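Local coordinates for D-glucosaminate-6-phosphate ammonia lyase (Salmonella typhimurium, PDB 7LCE), which is a pyridoxal-phosphate-dependent enzyme of the aminotransferase-like fold, carrying its cofactor on a modified lysine, at residues A78-A83 / P185-A190. Sequence-based numbering, arbitrary orientation.
Sequences AIAVAA and PLIVDA
Ile187 meets the helix turn of Ala80 and Val81 with both ends of its branched side chain. Its CD1 lies 4.0 Å from Ala80 CB, and Ile187 CG2 approaches Ala80 CB at 4.1 Å, so that the alanine carbon faces both methyls of the isoleucine. Ile187 CD1 also reaches the helix backbone itself, 3.7 Å from Ala80 O and 4.0 Å from Val81 N. Val81 adds its CG2, which stands 4.2 Å from Ile187 CD1, the two side chains crossing at about a right angle. The contact is made by van der Waals packing, with apolar side chains, and is small, burying 111 Å² in all. The CA atoms of Ala80 and Ile187 are 7.2 Å apart, a closeness consistent with the small size of the alanine side chain. The isoleucine chain is extended beyond CB (chi2 179°), which carries CD1 out to the helix.

In the fold, helix 73-86 packs here on a face of the mixed seven-stranded sheet at the centre of the large domain of a fold-type I pyridoxal-phosphate enzyme. Strand 186-189 is an inner strand, flanked by the parallel strands 153-159 and 206-210. Backbone hydrogen bonds tie Ile187 to Leu156 and Tyr158, and Leu186 and Val188 to Met206, fixing the strand from both edges, while Ala155 and Leu157 touch the Ile187 side chain from the neighbouring strand. Leu186 and Val188 instead pack on helix 172-181, on the other face of the sheet, and behind helix 73-86 Ile79 and Ala83 lean on Cys233 of helix 227-234. Toward the end of the strand, Asp189 brings its carboxylate near N1 of the cofactor-bearing residue at position 213.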
ATOM      1  N   ALA A  78      30.318   6.240 -11.330  1.00 62.29           N
ATOM      2  CA  ALA A  78      29.198   5.324 -11.515  1.00 43.28           C
ATOM      3  C   ALA A  78      29.609   3.882 -11.249  1.00 47.24           C
ATOM      4  O   ALA A  78      28.884   3.138 -10.578  1.00 58.75           O
ATOM      5  CB  ALA A  78      28.632   5.464 -12.926  1.00 54.12           C
ATOM      6  N   ILE A  79      30.778   3.476 -11.746  1.00 56.88           N
ATOM      7  CA  ILE A  79      31.214   2.095 -11.564  1.00 52.63           C
ATOM      8  C   ILE A  79      31.562   1.829 -10.105  1.00 52.23           C
ATOM      9  O   ILE A  79      31.215   0.778  -9.553  1.00 63.16           O
ATOM     10  CB  ILE A  79      32.399   1.782 -12.496  1.00 45.61           C
ATOM     11  CG1 ILE A  79      31.958   1.823 -13.957  1.00 37.65           C
ATOM     12  CG2 ILE A  79      32.993   0.425 -12.171  1.00 40.98           C
ATOM     13  CD1 ILE A  79      33.104   1.668 -14.929  1.00 47.08           C
ATOM     14  N   ALA A  80      32.245   2.776  -9.455  1.00 50.33           N
ATOM     15  CA  ALA A  80      32.631   2.575  -8.061  1.00 48.61           C
ATOM     16  C   ALA A  80      31.407   2.420  -7.168  1.00 53.66           C
ATOM     17  O   ALA A  80      31.396   1.581  -6.259  1.00 65.30           O
ATOM     18  CB  ALA A  80      33.506   3.732  -7.582  1.00 49.41           C
ATOM     19  N   VAL A  81      30.360   3.210  -7.419  1.00 55.26           N
ATOM     20  CA  VAL A  81      29.125   3.069  -6.652  1.00 50.98           C
ATOM     21  C   VAL A  81      28.493   1.710  -6.917  1.00 56.69           C
ATOM     22  O   VAL A  81      28.078   1.005  -5.989  1.00 65.93           O
ATOM     23  CB  VAL A  81      28.157   4.219  -6.977  1.00 50.95           C
ATOM     24  CG1 VAL A  81      26.799   3.965  -6.341  1.00 60.10           C
ATOM     25  CG2 VAL A  81      28.726   5.535  -6.482  1.00 38.42           C
ATOM     26  N   ALA A  82      28.415   1.317  -8.193  1.00 54.40           N
ATOM     27  CA  ALA A  82      27.894  -0.003  -8.529  1.00 49.23           C
ATOM     28  C   ALA A  82      28.731  -1.104  -7.893  1.00 60.64           C
ATOM     29  O   ALA A  82      28.194  -2.148  -7.503  1.00 62.14           O
ATOM     30  CB  ALA A  82      27.839  -0.184 -10.045  1.00 47.73           C
ATOM     31  N   ALA A  83      30.044  -0.893  -7.786  1.00 55.52           N
ATOM     32  CA  ALA A  83      30.893  -1.857  -7.095  1.00 52.86           C
ATOM     33  C   ALA A  83      30.533  -1.947  -5.616  1.00 52.84           C
ATOM     34  O   ALA A  83      30.537  -3.038  -5.033  1.00 61.44           O
ATOM     35  CB  ALA A  83      32.365  -1.482  -7.272  1.00 53.43           C
ATOM     36  N   PRO A 185      32.780   0.861   2.204  1.00 58.35           N
ATOM     37  CA  PRO A 185      33.838   1.404   1.349  1.00 58.31           C
ATOM     38  C   PRO A 185      33.734   2.918   1.247  1.00 62.91           C
ATOM     39  O   PRO A 185      32.639   3.481   1.177  1.00 67.88           O
ATOM     40  CB  PRO A 185      33.583   0.726  -0.000  1.00 61.22           C
ATOM     41  CG  PRO A 185      32.120   0.463  -0.002  1.00 58.63           C
ATOM     42  CD  PRO A 185      31.758   0.139   1.426  1.00 55.39           C
ATOM     43  N   LEU A 186      34.890   3.575   1.247  1.00 66.92           N
ATOM     44  CA  LEU A 186      34.969   5.018   1.071  1.00 53.96           C
ATOM     45  C   LEU A 186      35.396   5.325  -0.356  1.00 59.06           C
ATOM     46  O   LEU A 186      36.426   4.829  -0.822  1.00 77.64           O
ATOM     47  CB  LEU A 186      35.959   5.645   2.055  1.00 63.45           C
ATOM     48  CG  LEU A 186      36.251   7.127   1.804  1.00 55.24           C
ATOM     49  CD1 LEU A 186      34.971   7.947   1.884  1.00 55.06           C
ATOM     50  CD2 LEU A 186      37.291   7.655   2.772  1.00 64.72           C
ATOM     51  N   ILE A 187      34.606   6.145  -1.041  1.00 66.32           N
ATOM     52  CA  ILE A 187      34.851   6.511  -2.430  1.00 57.45           C
ATOM     53  C   ILE A 187      35.263   7.974  -2.461  1.00 62.65           C
ATOM     54  O   ILE A 187      34.611   8.823  -1.842  1.00 71.50           O
ATOM     55  CB  ILE A 187      33.608   6.265  -3.300  1.00 51.52           C
ATOM     56  CG1 ILE A 187      33.159   4.809  -3.174  1.00 51.35           C
ATOM     57  CG2 ILE A 187      33.884   6.612  -4.754  1.00 39.09           C
ATOM     58  CD1 ILE A 187      31.921   4.479  -3.973  1.00 40.39           C
ATOM     59  N   VAL A 188      36.342   8.270  -3.178  1.00 61.40           N
ATOM     60  CA  VAL A 188      36.875   9.621  -3.277  1.00 60.19           C
ATOM     61  C   VAL A 188      36.853  10.045  -4.736  1.00 68.76           C
ATOM     62  O   VAL A 188      37.391   9.345  -5.602  1.00 71.33           O
ATOM     63  CB  VAL A 188      38.300   9.720  -2.703  1.00 56.77           C
ATOM     64  CG1 VAL A 188      38.895  11.076  -3.023  1.00 60.31           C
ATOM     65  CG2 VAL A 188      38.279   9.493  -1.204  1.00 66.27           C
ATOM     66  N   ASP A 189      36.228  11.185  -5.003  1.00 68.06           N
ATOM     67  CA  ASP A 189      36.241  11.788  -6.328  1.00 55.87           C
ATOM     68  C   ASP A 189      37.388  12.790  -6.375  1.00 71.52           C
ATOM     69  O   ASP A 189      37.296  13.880  -5.800  1.00 76.16           O
ATOM     70  CB  ASP A 189      34.898  12.452  -6.624  1.00 49.12           C
ATOM     71  CG  ASP A 189      34.891  13.207  -7.942  1.00 73.23           C
ATOM     72  OD1 ASP A 189      35.819  13.024  -8.760  1.00 72.35           O
ATOM     73  OD2 ASP A 189      33.936  13.981  -8.166  1.00 67.86           O
ATOM     74  N   ALA A 190      38.466  12.421  -7.065  1.00 64.09           N
ATOM     75  CA  ALA A 190      39.613  13.303  -7.234  1.00 57.89           C
ATOM     76  C   ALA A 190      39.896  13.479  -8.719  1.00 74.53           C
ATOM     77  O   ALA A 190      41.016  13.236  -9.180  1.00 81.82           O
ATOM     78  CB  ALA A 190      40.836  12.741  -6.511  1.00 58.26           C
TER